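DUF3298 domain-containing protein (Pseudomonas aeruginosa, PDB 4E72) is of unknown function but probably carries a signal sequence and is exported, perhaps as a lipoprotein. Local coordinates at residues P42-I47 with V99-S104; R118-Y123 with A186-Y191; I33-F38 with A66-Y71; Q134-P139 with P178-T183; E142-K147 with N214-P219. All blocks are in the same frame, centred on the assembly; numbering follows the deposited sequence.

Interaction 1: residues P42-I47 with V99-S104; sequences PQLDPI and VIIELS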
# COMPACT_ATOMS: atom_id res chain seq x y z
N PRO A 42 7.81 -1.76 -19.15
CA PRO A 42 7.90 -3.16 -18.70
C PRO A 42 8.73 -3.38 -17.42
O PRO A 42 8.60 -4.46 -16.83
CB PRO A 42 8.54 -3.88 -19.88
CG PRO A 42 9.27 -2.80 -20.64
CD PRO A 42 8.41 -1.59 -20.50
N GLN A 43 9.54 -2.39 -16.98
CA GLN A 43 10.34 -2.48 -15.73
C GLN A 43 9.43 -2.54 -14.51
O GLN A 43 9.83 -3.09 -13.49
CB GLN A 43 11.30 -1.29 -15.57
CG GLN A 43 12.20 -1.01 -16.75
CD GLN A 43 11.92 0.36 -17.29
OE1 GLN A 43 12.57 1.33 -16.91
NE2 GLN A 43 10.89 0.47 -18.12
N LEU A 44 8.22 -1.96 -14.61
CA LEU A 44 7.25 -1.93 -13.51
C LEU A 44 6.62 -3.29 -13.24
O LEU A 44 6.26 -3.55 -12.08
CB LEU A 44 6.14 -0.91 -13.81
CG LEU A 44 6.17 0.41 -13.03
CD1 LEU A 44 5.06 1.34 -13.51
CD2 LEU A 44 6.02 0.18 -11.53
N ASP A 45 6.44 -4.13 -14.28
CA ASP A 45 5.80 -5.45 -14.13
C ASP A 45 6.49 -6.31 -13.01
O ASP A 45 5.76 -6.69 -12.08
CB ASP A 45 5.73 -6.22 -15.48
CG ASP A 45 5.10 -5.48 -16.67
OD1 ASP A 45 4.59 -4.35 -16.48
OD2 ASP A 45 5.13 -6.03 -17.80
N PRO A 46 7.84 -6.56 -12.99
CA PRO A 46 8.42 -7.37 -11.90
C PRO A 46 8.48 -6.66 -10.55
O PRO A 46 8.61 -7.32 -9.51
CB PRO A 46 9.84 -7.69 -12.40
CG PRO A 46 10.16 -6.64 -13.38
CD PRO A 46 8.87 -6.22 -14.01
N ILE A 47 8.42 -5.31 -10.56
CA ILE A 47 8.43 -4.45 -9.37
C ILE A 47 7.09 -4.64 -8.62
O ILE A 47 7.06 -4.73 -7.39
CB ILE A 47 8.69 -2.98 -9.80
CG1 ILE A 47 10.20 -2.75 -10.11
CG2 ILE A 47 8.14 -1.99 -8.76
CD1 ILE A 47 10.55 -1.35 -10.82
N VAL A 99 3.73 7.29 -11.03
CA VAL A 99 2.69 6.25 -11.01
C VAL A 99 2.53 5.83 -9.56
O VAL A 99 3.51 5.40 -8.96
CB VAL A 99 2.93 5.02 -11.95
CG1 VAL A 99 1.68 4.14 -12.04
CG2 VAL A 99 3.37 5.46 -13.33
N ILE A 100 1.35 6.04 -8.96
CA ILE A 100 1.12 5.66 -7.57
C ILE A 100 0.30 4.38 -7.58
O ILE A 100 -0.85 4.39 -7.98
CB ILE A 100 0.49 6.76 -6.67
CG1 ILE A 100 1.09 8.17 -6.87
CG2 ILE A 100 0.44 6.31 -5.18
CD1 ILE A 100 2.61 8.36 -6.81
N ILE A 101 0.93 3.26 -7.23
CA ILE A 101 0.32 1.94 -7.19
C ILE A 101 -0.04 1.62 -5.76
O ILE A 101 0.83 1.72 -4.88
CB ILE A 101 1.23 0.85 -7.83
CG1 ILE A 101 1.46 1.15 -9.34
CG2 ILE A 101 0.62 -0.56 -7.64
CD1 ILE A 101 2.64 0.48 -9.95
N GLU A 102 -1.31 1.28 -5.52
CA GLU A 102 -1.80 0.85 -4.20
C GLU A 102 -1.90 -0.67 -4.17
O GLU A 102 -2.46 -1.28 -5.10
CB GLU A 102 -3.13 1.50 -3.83
CG GLU A 102 -3.34 1.48 -2.32
CD GLU A 102 -4.58 2.11 -1.72
OE1 GLU A 102 -5.07 3.13 -2.25
OE2 GLU A 102 -5.01 1.62 -0.66
N LEU A 103 -1.36 -1.28 -3.09
CA LEU A 103 -1.31 -2.72 -2.87
C LEU A 103 -2.22 -3.16 -1.73
O LEU A 103 -2.23 -2.51 -0.69
CB LEU A 103 0.13 -3.15 -2.56
CG LEU A 103 1.23 -2.58 -3.47
CD1 LEU A 103 2.53 -2.54 -2.76
CD2 LEU A 103 1.34 -3.37 -4.78
N SER A 104 -2.97 -4.25 -1.94
CA SER A 104 -3.89 -4.85 -0.96
C SER A 104 -3.67 -6.33 -0.88
O SER A 104 -3.47 -6.99 -1.90
CB SER A 104 -5.36 -4.63 -1.35
OG SER A 104 -5.66 -3.27 -1.59
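The first turn of helix 44-54 lies over one face of strand 98-108, and the nearest CA atoms, those of Leu-44 and Val-99, are 9.7 Å apart. That gap is filled by side chains alone, since no hydrogen bond crosses it.

Leu-44 carries the contact from the helix side. Its methyl CD2 meets CD1 of Ile-101 tip to tip at 3.7 Å. Its other branch goes toward the start of the strand, where Leu-44 CD1 is a looser 4.5 Å from Val-99 CG2. One forked side chain thus spans two residues of the strand. The fork is set by an unusual rotation about the first bond (chi1 -106°), well off a staggered position. On Ile-101 the long branch CG1 stands anti to the carbonyl carbon (chi1 -63°), and this, with an extended second torsion (chi2 160°), sends CD1 out to the leucine.

Val-99 and Ile-101 share one face of the strand. Leu-103 lies on that face too, and it meets Ala-51 and Leu-52 farther along the same helix, while Ile-101 also touches Val-48. Phe-38 closes the contact from the side: its ring packs on both Leu-44 and Ile-101. Next to Leu-44, Asp-45 OD1 accepts a hydrogen bond from Phe-38 N and so ties the first turn of the helix to the end of strand 30-37.

All three touching residues are buried, and between the two segments the contact is wholly aliphatic. The arrangement is that of an alpha/beta layer, in which a helix packs its apolar side on the face of a mixed beta sheet.

Interaction 2: residues R118-Y123 with A186-Y191; sequences RGFINY and AVTLKY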
# COMPACT_ATOMS: atom_id res chain seq x y z
N ARG A 118 -1.65 -3.54 3.40
CA ARG A 118 -1.70 -2.40 2.46
C ARG A 118 -0.30 -1.97 2.20
O ARG A 118 0.56 -2.22 3.02
CB ARG A 118 -2.55 -1.21 2.96
CG ARG A 118 -4.04 -1.45 3.06
CD ARG A 118 -4.76 -1.57 1.73
NE ARG A 118 -6.21 -1.71 1.91
CZ ARG A 118 -6.83 -2.84 2.27
NH1 ARG A 118 -6.15 -3.96 2.46
NH2 ARG A 118 -8.15 -2.84 2.44
N GLY A 119 -0.08 -1.34 1.05
CA GLY A 119 1.23 -0.83 0.64
C GLY A 119 1.13 0.14 -0.53
O GLY A 119 0.09 0.25 -1.20
N PHE A 120 2.22 0.86 -0.76
CA PHE A 120 2.30 1.79 -1.89
C PHE A 120 3.56 1.53 -2.70
O PHE A 120 4.57 1.07 -2.15
CB PHE A 120 2.30 3.26 -1.44
CG PHE A 120 1.02 3.80 -0.86
CD1 PHE A 120 -0.17 3.76 -1.59
CD2 PHE A 120 1.01 4.46 0.36
CE1 PHE A 120 -1.36 4.30 -1.07
CE2 PHE A 120 -0.17 5.01 0.88
CZ PHE A 120 -1.35 4.91 0.17
N ILE A 121 3.49 1.84 -3.98
CA ILE A 121 4.63 1.94 -4.89
C ILE A 121 4.56 3.36 -5.45
O ILE A 121 3.52 3.77 -5.97
CB ILE A 121 4.67 0.87 -6.01
CG1 ILE A 121 4.63 -0.58 -5.47
CG2 ILE A 121 5.90 1.11 -6.94
CD1 ILE A 121 4.39 -1.67 -6.56
N ASN A 122 5.63 4.13 -5.30
CA ASN A 122 5.75 5.47 -5.89
C ASN A 122 6.79 5.38 -7.00
O ASN A 122 7.98 5.42 -6.73
CB ASN A 122 6.12 6.53 -4.84
CG ASN A 122 5.07 6.73 -3.80
OD1 ASN A 122 4.19 7.59 -3.95
ND2 ASN A 122 5.13 5.92 -2.74
N TYR A 123 6.35 5.13 -8.22
CA TYR A 123 7.25 4.96 -9.35
C TYR A 123 7.41 6.25 -10.15
O TYR A 123 6.44 6.75 -10.72
CB TYR A 123 6.75 3.83 -10.25
CG TYR A 123 7.74 3.46 -11.32
CD1 TYR A 123 8.80 2.60 -11.05
CD2 TYR A 123 7.61 3.95 -12.62
CE1 TYR A 123 9.73 2.26 -12.03
CE2 TYR A 123 8.55 3.63 -13.61
CZ TYR A 123 9.61 2.79 -13.31
OH TYR A 123 10.50 2.42 -14.28
N ALA A 186 -2.45 16.04 -1.46
CA ALA A 186 -1.66 16.09 -0.23
C ALA A 186 -0.78 14.86 -0.18
O ALA A 186 -0.97 13.97 -1.01
CB ALA A 186 -2.59 16.11 0.99
N VAL A 187 0.19 14.80 0.74
CA VAL A 187 0.96 13.57 0.89
C VAL A 187 0.07 12.58 1.74
O VAL A 187 -0.41 12.95 2.82
CB VAL A 187 2.38 13.81 1.46
CG1 VAL A 187 3.02 12.53 2.00
CG2 VAL A 187 3.27 14.43 0.40
N THR A 188 -0.18 11.37 1.22
CA THR A 188 -0.99 10.38 1.96
C THR A 188 -0.11 9.45 2.81
O THR A 188 0.83 8.86 2.30
CB THR A 188 -1.87 9.56 1.00
OG1 THR A 188 -2.72 10.45 0.29
CG2 THR A 188 -2.74 8.50 1.71
N LEU A 189 -0.44 9.34 4.12
CA LEU A 189 0.17 8.38 5.05
C LEU A 189 -0.88 7.35 5.36
O LEU A 189 -1.91 7.67 5.98
CB LEU A 189 0.72 8.97 6.36
CG LEU A 189 1.68 10.15 6.34
CD1 LEU A 189 2.35 10.28 7.69
CD2 LEU A 189 2.75 9.99 5.32
N LYS A 190 -0.67 6.12 4.89
CA LYS A 190 -1.63 5.04 5.08
C LYS A 190 -1.11 4.06 6.15
O LYS A 190 0.04 3.61 6.08
CB LYS A 190 -1.89 4.34 3.74
CG LYS A 190 -2.73 3.08 3.83
CD LYS A 190 -4.18 3.35 3.66
CE LYS A 190 -4.73 2.62 2.47
NZ LYS A 190 -6.20 2.79 2.40
N TYR A 191 -1.97 3.72 7.11
CA TYR A 191 -1.64 2.89 8.25
C TYR A 191 -2.22 1.50 8.16
O TYR A 191 -3.35 1.30 7.71
CB TYR A 191 -2.12 3.55 9.57
CG TYR A 191 -1.17 4.66 9.94
CD1 TYR A 191 -1.15 5.85 9.22
CD2 TYR A 191 -0.21 4.48 10.94
CE1 TYR A 191 -0.22 6.85 9.51
CE2 TYR A 191 0.72 5.47 11.23
CZ TYR A 191 0.73 6.64 10.49
OH TYR A 191 1.69 7.61 10.73
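Strands 118-123 and 187-190 belong to different sheets and face each other, with their axes 8.7 Å apart at closest and their directions 149° from one another, roughly antiparallel. Side chains fill the gap and no hydrogen bond crosses it.

Phe-120 is the main spacer. Its side chain crosses those of Lys-190 and Thr-188 at about a right angle. Atom CE2 of Phe-120 presses on Lys-190 CB at 3.4 Å, and CZ of the same ring reaches Thr-188 CG2 at 4.1 Å.

Lys-190 starts with CG anti to the backbone N (chi1 172°), then bends twice. The bends carry its CE to 4.2 Å from Arg-118 CG. They also leave two like charges near each other, Arg-118 NE and Lys-190 NZ, at 4.5 Å. The ammonium group has a salt bridge to Glu-205, which probably offsets this. Thr-188 turns its methyl to the phenyl ring, while its OG1 is hydrogen-bonded to Thr-183 and to Lys-207.

Strand 115-124 runs beside strand 98-108 in the large mixed sheet, and its other face, at Ile-121, is covered by helix 44-54. Strand 187-190 is the middle strand of the small antiparallel sheet, between 179-181 and 205-208.

Interaction 3: residues I33-F38 with A66-Y71; sequences IDTLKF and ASLAAY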
# COMPACT_ATOMS: atom_id res chain seq x y z
N ILE A 33 -5.83 -13.31 -7.30
CA ILE A 33 -4.75 -12.40 -7.69
C ILE A 33 -5.24 -11.45 -8.79
O ILE A 33 -5.64 -11.90 -9.86
CB ILE A 33 -3.46 -13.16 -8.14
CG1 ILE A 33 -2.84 -13.95 -6.95
CG2 ILE A 33 -2.40 -12.20 -8.78
CD1 ILE A 33 -1.93 -15.06 -7.36
N ASP A 34 -5.17 -10.13 -8.52
CA ASP A 34 -5.57 -9.04 -9.41
C ASP A 34 -4.39 -8.08 -9.56
O ASP A 34 -4.22 -7.16 -8.77
CB ASP A 34 -6.82 -8.33 -8.85
CG ASP A 34 -7.36 -7.17 -9.68
OD1 ASP A 34 -6.86 -6.95 -10.82
OD2 ASP A 34 -8.28 -6.46 -9.19
N THR A 35 -3.56 -8.31 -10.58
CA THR A 35 -2.37 -7.50 -10.74
C THR A 35 -2.40 -6.70 -12.06
O THR A 35 -3.44 -6.66 -12.74
CB THR A 35 -1.12 -8.37 -10.56
OG1 THR A 35 0.00 -7.51 -10.36
CG2 THR A 35 -0.89 -9.36 -11.71
N LEU A 36 -1.27 -6.02 -12.37
CA LEU A 36 -1.11 -5.13 -13.51
C LEU A 36 0.18 -5.34 -14.28
O LEU A 36 1.24 -5.62 -13.70
CB LEU A 36 -1.09 -3.67 -13.03
CG LEU A 36 -2.30 -3.09 -12.32
CD1 LEU A 36 -1.91 -1.81 -11.63
CD2 LEU A 36 -3.45 -2.84 -13.29
N LYS A 37 0.10 -5.09 -15.60
CA LYS A 37 1.20 -5.06 -16.55
C LYS A 37 1.17 -3.71 -17.26
O LYS A 37 0.09 -3.16 -17.48
CB LYS A 37 1.15 -6.23 -17.54
CG LYS A 37 2.08 -7.37 -17.14
CD LYS A 37 2.11 -8.47 -18.18
CE LYS A 37 2.88 -9.68 -17.69
NZ LYS A 37 2.91 -10.76 -18.71
N PHE A 38 2.34 -3.15 -17.54
CA PHE A 38 2.50 -1.85 -18.20
C PHE A 38 3.23 -2.07 -19.54
O PHE A 38 4.45 -2.31 -19.55
CB PHE A 38 3.23 -0.85 -17.29
CG PHE A 38 2.50 -0.46 -16.01
CD1 PHE A 38 2.67 -1.19 -14.84
CD2 PHE A 38 1.70 0.67 -15.97
CE1 PHE A 38 2.03 -0.81 -13.65
CE2 PHE A 38 1.05 1.05 -14.78
CZ PHE A 38 1.23 0.31 -13.64
N ALA A 66 9.38 -17.49 -6.30
CA ALA A 66 9.94 -16.78 -7.46
C ALA A 66 8.91 -15.98 -8.27
O ALA A 66 9.29 -15.10 -9.05
CB ALA A 66 10.61 -17.77 -8.40
N SER A 67 7.61 -16.31 -8.12
CA SER A 67 6.56 -15.69 -8.90
C SER A 67 5.22 -15.85 -8.23
O SER A 67 5.03 -16.73 -7.38
CB SER A 67 6.50 -16.31 -10.29
OG SER A 67 6.15 -17.68 -10.22
N LEU A 68 4.25 -15.04 -8.69
CA LEU A 68 2.88 -15.11 -8.22
C LEU A 68 2.24 -16.47 -8.57
O LEU A 68 1.44 -16.95 -7.77
CB LEU A 68 2.06 -13.92 -8.76
CG LEU A 68 2.32 -12.62 -8.00
CD1 LEU A 68 1.75 -11.42 -8.75
CD2 LEU A 68 1.79 -12.68 -6.53
N ALA A 69 2.63 -17.11 -9.70
CA ALA A 69 2.12 -18.44 -10.07
C ALA A 69 2.71 -19.50 -9.15
O ALA A 69 2.02 -20.45 -8.80
CB ALA A 69 2.45 -18.76 -11.52
N ALA A 70 4.01 -19.35 -8.77
CA ALA A 70 4.65 -20.27 -7.82
C ALA A 70 3.98 -20.12 -6.44
O ALA A 70 3.74 -21.13 -5.78
CB ALA A 70 6.15 -20.02 -7.74
N TYR A 71 3.65 -18.88 -6.03
CA TYR A 71 2.98 -18.62 -4.74
C TYR A 71 1.58 -19.27 -4.71
O TYR A 71 1.23 -19.92 -3.73
CB TYR A 71 2.85 -17.11 -4.43
CG TYR A 71 1.93 -16.83 -3.26
CD1 TYR A 71 2.34 -17.09 -1.95
CD2 TYR A 71 0.63 -16.36 -3.46
CE1 TYR A 71 1.48 -16.90 -0.88
CE2 TYR A 71 -0.25 -16.19 -2.38
CZ TYR A 71 0.19 -16.43 -1.10
OH TYR A 71 -0.62 -16.18 -0.02
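The flat group that meets the other segment is the peptide carbonyl of Leu-68: Ile-33 CD1 lies over one side of it, well above its plane, 3.9 Å from Leu-68 O. The ring of Tyr-71 comes near without touching. Its CD2 corner is the part turned to the strand, 4.8 Å from Ile-33 CD1.

The rest is aliphatic. Ile-33 CG2 faces Leu-68 CD1 at 4.2 Å, and Thr-35 CG2 approaches that same Leu-68 CD1 at 4.5 Å. The leucine methyl is therefore shared by two residues on one face of the strand. Ile-33 uses both its branches. CG1 stands anti to the carbonyl carbon (chi1 -65°) and takes CD1 over the first turn of the helix. CG2 points to the leucine side chain instead.

The helix that presents Leu-68 is capped at this end. Ser-67 occupies the N-cap position, and its OG accepts from Ala-70 N at 3.1 Å with an angle of 156° at the hydrogen. The cap satisfies an amide that has no carbonyl before it in the helix. It also fixes the first turn, on which Leu-68 points to the strand. No hydrogen bond joins the two segments.

Strand 30-37 lies between strands 12-19 and 84-95 in the mixed sheet. Leu-68 also packs on Leu-87 of strand 84-95, and Tyr-71 OH is hydrogen-bonded to Ser-85. Thr-35 touches Val-48 and Leu-52 of helix 44-54. Helices 44-54 and 68-78 thus cover neighbouring parts of the same sheet face.

Interaction 4: residues Q134-P139 with P178-T183; sequences QDMLVP and PHVALT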
# COMPACT_ATOMS: atom_id res chain seq x y z
N GLN A 134 13.25 8.16 1.83
CA GLN A 134 14.56 8.80 1.75
C GLN A 134 14.73 9.56 0.42
O GLN A 134 15.16 10.72 0.43
CB GLN A 134 15.69 7.75 1.95
CG GLN A 134 17.12 8.33 1.95
CD GLN A 134 17.41 9.16 3.19
OE1 GLN A 134 17.72 8.64 4.27
NE2 GLN A 134 17.30 10.48 3.06
N ASP A 135 14.34 8.94 -0.70
CA ASP A 135 14.41 9.56 -2.04
C ASP A 135 13.43 10.74 -2.20
O ASP A 135 13.65 11.56 -3.07
CB ASP A 135 14.10 8.53 -3.13
CG ASP A 135 15.04 7.35 -3.19
OD1 ASP A 135 16.27 7.55 -2.98
OD2 ASP A 135 14.56 6.21 -3.45
N MSE A 136 12.38 10.84 -1.38
CA MSE A 136 11.41 11.94 -1.52
C MSE A 136 11.78 13.18 -0.71
O MSE A 136 11.21 14.25 -0.94
CB MSE A 136 10.01 11.51 -1.10
CG MSE A 136 9.43 10.34 -1.89
SE MSE A 136 7.86 9.71 -0.89
CE MSE A 136 7.68 7.90 -1.62
N LEU A 137 12.71 13.05 0.25
CA LEU A 137 13.01 14.13 1.18
C LEU A 137 14.29 14.87 0.94
O LEU A 137 15.24 14.35 0.36
CB LEU A 137 13.03 13.60 2.63
CG LEU A 137 11.73 12.95 3.15
CD1 LEU A 137 11.93 12.36 4.48
CD2 LEU A 137 10.56 13.94 3.19
N VAL A 138 14.29 16.13 1.39
CA VAL A 138 15.45 17.01 1.44
C VAL A 138 16.40 16.35 2.48
O VAL A 138 15.92 15.91 3.54
CB VAL A 138 15.05 18.48 1.78
CG1 VAL A 138 16.26 19.32 2.16
CG2 VAL A 138 14.28 19.13 0.62
N PRO A 139 17.70 16.16 2.15
CA PRO A 139 18.62 15.48 3.10
C PRO A 139 18.59 16.09 4.51
O PRO A 139 18.69 17.32 4.67
CB PRO A 139 20.00 15.67 2.47
CG PRO A 139 19.74 15.93 1.03
CD PRO A 139 18.39 16.57 0.91
N PRO A 178 5.40 2.74 7.15
CA PRO A 178 6.24 2.63 5.95
C PRO A 178 5.51 3.05 4.66
O PRO A 178 6.18 3.18 3.63
CB PRO A 178 6.58 1.13 5.88
CG PRO A 178 5.73 0.46 6.85
CD PRO A 178 4.84 1.43 7.54
N HIS A 179 4.17 3.27 4.68
CA HIS A 179 3.34 3.53 3.48
C HIS A 179 3.00 5.00 3.31
O HIS A 179 2.07 5.53 3.92
CB HIS A 179 2.03 2.70 3.52
CG HIS A 179 2.18 1.33 4.14
ND1 HIS A 179 3.10 0.41 3.66
CD2 HIS A 179 1.46 0.76 5.13
CE1 HIS A 179 2.95 -0.68 4.39
NE2 HIS A 179 1.93 -0.54 5.26
N VAL A 180 3.76 5.63 2.43
CA VAL A 180 3.68 7.05 2.12
C VAL A 180 3.47 7.18 0.64
O VAL A 180 4.28 6.65 -0.12
CB VAL A 180 4.99 7.79 2.58
CG1 VAL A 180 4.99 9.27 2.15
CG2 VAL A 180 5.21 7.67 4.08
N ALA A 181 2.43 7.90 0.20
CA ALA A 181 2.20 8.10 -1.22
C ALA A 181 2.20 9.57 -1.61
O ALA A 181 1.63 10.41 -0.90
CB ALA A 181 0.90 7.46 -1.64
N LEU A 182 2.86 9.87 -2.76
CA LEU A 182 2.92 11.21 -3.31
C LEU A 182 1.63 11.46 -4.12
O LEU A 182 1.65 11.59 -5.35
CB LEU A 182 4.19 11.43 -4.16
CG LEU A 182 5.55 11.48 -3.41
CD1 LEU A 182 6.70 11.61 -4.39
CD2 LEU A 182 5.60 12.67 -2.41
N THR A 183 0.48 11.51 -3.41
CA THR A 183 -0.82 11.76 -4.03
C THR A 183 -0.88 13.27 -4.43
O THR A 183 -0.04 14.08 -4.00
CB THR A 183 -1.96 11.25 -3.14
OG1 THR A 183 -1.66 11.55 -1.78
CG2 THR A 183 -2.14 9.74 -3.26
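The carbonyl oxygen of Val-180 accepts a hydrogen bond from Asn-122 ND2, and the methyl CE of selenomethionine Met-136 rests 3.9 Å from that same Val-180 O. The amide of Asn-122 works in both directions, since its OD1 takes Leu-182 N. This holds the backbone on which Met-136 packs.

Met-136 supplies one whole side of the contact. With its chain extended beyond CG, it slides past Leu-182 in the opposite direction. Met-136 SE is 3.8 Å from Leu-182 CG, and Met-136 CG is 3.9 Å from Leu-182 CD1. The selenium also lies near Val-180, with Met-136 SE 4.2 Å from Val-180 CG1. Leu-182 is the centre of an inverse gamma turn, yet its side chain still points to the same partner as that of Val-180.

Val-180 touches Val-187 and Leu-189 on the adjoining strand, and Leu-182 touches Tyr-210.

All three touching residues are buried, and no hydrogen bond passes between the segments. The join of helix 133-136 to the small sheet therefore rests on apolar packing round a long side chain, while Val-180 O and Leu-182 N are satisfied by the side chain of Asn-122.

Interaction 5: residues E142-K147 with N214-P219; sequences EEAFWK and NGIVKP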
# COMPACT_ATOMS: atom_id res chain seq x y z
N GLU A 142 13.98 13.98 7.63
CA GLU A 142 13.03 12.93 8.04
C GLU A 142 12.32 13.32 9.35
O GLU A 142 11.10 13.22 9.41
CB GLU A 142 13.70 11.56 8.16
CG GLU A 142 12.66 10.46 8.34
CD GLU A 142 13.03 9.01 8.10
OE1 GLU A 142 14.22 8.72 7.82
OE2 GLU A 142 12.12 8.15 8.17
N GLU A 143 13.06 13.79 10.36
CA GLU A 143 12.53 14.26 11.65
C GLU A 143 11.45 15.33 11.42
O GLU A 143 10.33 15.16 11.92
CB GLU A 143 13.67 14.83 12.51
N ALA A 144 11.74 16.37 10.58
CA ALA A 144 10.78 17.42 10.23
C ALA A 144 9.52 16.84 9.53
O ALA A 144 8.42 17.32 9.77
CB ALA A 144 11.44 18.47 9.35
N PHE A 145 9.69 15.80 8.69
CA PHE A 145 8.56 15.14 8.02
C PHE A 145 7.60 14.48 9.04
O PHE A 145 6.38 14.67 8.96
CB PHE A 145 9.05 14.08 7.02
CG PHE A 145 7.94 13.31 6.33
CD1 PHE A 145 7.27 13.84 5.23
CD2 PHE A 145 7.60 12.02 6.76
CE1 PHE A 145 6.29 13.11 4.57
CE2 PHE A 145 6.61 11.30 6.11
CZ PHE A 145 5.95 11.86 5.03
N TRP A 146 8.15 13.75 10.02
CA TRP A 146 7.28 13.06 10.98
C TRP A 146 6.66 14.06 11.95
O TRP A 146 5.58 13.78 12.47
CB TRP A 146 7.98 11.88 11.67
CG TRP A 146 8.31 10.79 10.69
CD1 TRP A 146 9.54 10.50 10.18
CD2 TRP A 146 7.37 9.93 10.01
NE1 TRP A 146 9.44 9.47 9.27
CE2 TRP A 146 8.12 9.12 9.12
CE3 TRP A 146 5.98 9.75 10.07
CZ2 TRP A 146 7.52 8.14 8.32
CZ3 TRP A 146 5.38 8.81 9.25
CH2 TRP A 146 6.15 8.01 8.39
N LYS A 147 7.26 15.26 12.11
CA LYS A 147 6.66 16.34 12.91
C LYS A 147 5.40 16.85 12.24
O LYS A 147 4.42 17.09 12.93
CB LYS A 147 7.65 17.50 13.16
CG LYS A 147 8.78 17.15 14.12
CD LYS A 147 8.39 17.22 15.60
CE LYS A 147 9.60 17.05 16.50
NZ LYS A 147 10.54 18.21 16.44
N ASN A 214 7.34 22.38 2.61
CA ASN A 214 8.30 23.27 1.96
C ASN A 214 9.63 23.12 2.64
O ASN A 214 9.73 23.38 3.84
CB ASN A 214 7.83 24.73 2.02
CG ASN A 214 6.64 25.07 1.15
OD1 ASN A 214 6.56 24.69 -0.02
ND2 ASN A 214 5.75 25.88 1.68
N GLY A 215 10.63 22.64 1.91
CA GLY A 215 11.96 22.42 2.48
C GLY A 215 12.08 21.08 3.18
O GLY A 215 13.10 20.81 3.82
N ILE A 216 11.02 20.24 3.09
CA ILE A 216 10.97 18.91 3.68
C ILE A 216 10.97 17.90 2.54
O ILE A 216 11.88 17.08 2.45
CB ILE A 216 9.80 18.68 4.68
CG1 ILE A 216 9.68 19.76 5.81
CG2 ILE A 216 9.87 17.29 5.28
CD1 ILE A 216 10.91 20.24 6.47
N VAL A 217 9.95 17.94 1.68
CA VAL A 217 9.84 17.09 0.50
C VAL A 217 10.58 17.84 -0.65
O VAL A 217 10.51 19.06 -0.71
CB VAL A 217 8.35 16.76 0.17
CG1 VAL A 217 8.20 16.13 -1.21
CG2 VAL A 217 7.73 15.86 1.25
N LYS A 218 11.34 17.14 -1.50
CA LYS A 218 12.06 17.70 -2.65
C LYS A 218 11.08 18.51 -3.53
O LYS A 218 9.99 18.02 -3.81
CB LYS A 218 12.71 16.58 -3.45
CG LYS A 218 14.01 16.08 -2.84
CD LYS A 218 14.46 14.81 -3.49
CE LYS A 218 15.83 14.40 -3.01
NZ LYS A 218 16.03 12.94 -3.11
N PRO A 219 11.40 19.78 -3.91
CA PRO A 219 10.43 20.59 -4.69
C PRO A 219 9.96 19.98 -6.02
O PRO A 219 8.82 20.21 -6.42
CB PRO A 219 11.19 21.90 -4.93
CG PRO A 219 12.23 21.95 -3.88
CD PRO A 219 12.63 20.53 -3.62
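Ile-216 is the bump of this contact, and it enters a shallow hollow on the first turns of helix 142-159, between Ala-144 and the backbone of Phe-145. Its two branches spread over the two walls. The long branch ends on the small side chain of Ala-144, where Ile-216 CD1 is only 3.4 Å from Ala-144 CB, a tight fit for two carbons. The short branch settles at Phe-145: Ile-216 CG2 is 3.7 Å from both Phe-145 CA and Phe-145 CB. The alanine is low in relief, and the loop comes close: the CA atoms of Phe-145 and Ile-216 are 6.2 Å apart. The methyl CG2 lies at the edge of the phenyl ring, near its plane.

Val-217 adds a second, looser bump, its CG2 4.5 Å from Phe-145 CD1. Phe-145 has CG anti to its backbone N (chi1 177°), and this turns the ring toward Val-217 and Trp-146, with only its edge near Ile-216 CG2.

Behind the hollow two aromatic side chains of the helix pack together. Phe-145 CD2 sits 3.7 Å over the centre of the Trp-146 ring. The indole is held in turn by a hydrogen bond from Trp-146 NE1 to Glu-142 OE2, 3.2 Å long, nearly straight and almost in the ring plane.

The loop 214-219 follows the small sheet. It is also hydrogen-bonded through its backbone to Val-138 and Met-136. Phe-145 and Trp-146 both rest on Leu-133 of helix 133-136 and on Leu-189 of strand 187-190, so the start of the helix packs on the loop, helix 133-136 and the small sheet together.

In the fold
The five contacts run across the chain from one sheet to the other. Interactions 1 and 3 have centres 11 Å apart and pack helices 44-54 and 68-78 on the mixed sheet. Interaction 2, centred 12 Å from the centre of interaction 1, joins that sheet to the small antiparallel one; Val-99 and Ile-101 pair with Tyr-123 and Ile-121 across adjacent strands. The centre of interaction 4 lies 9 Å from that of interaction 2 and, in sequence, interaction 4 falls inside the loop interaction 2 closes. The centres of interactions 5 and 4 are also 9 Å apart, and Lys-218 NZ is hydrogen-bonded to Asp-135 O between them. Interactions 3 and 5 mark the far ends, with centres 35 Å apart.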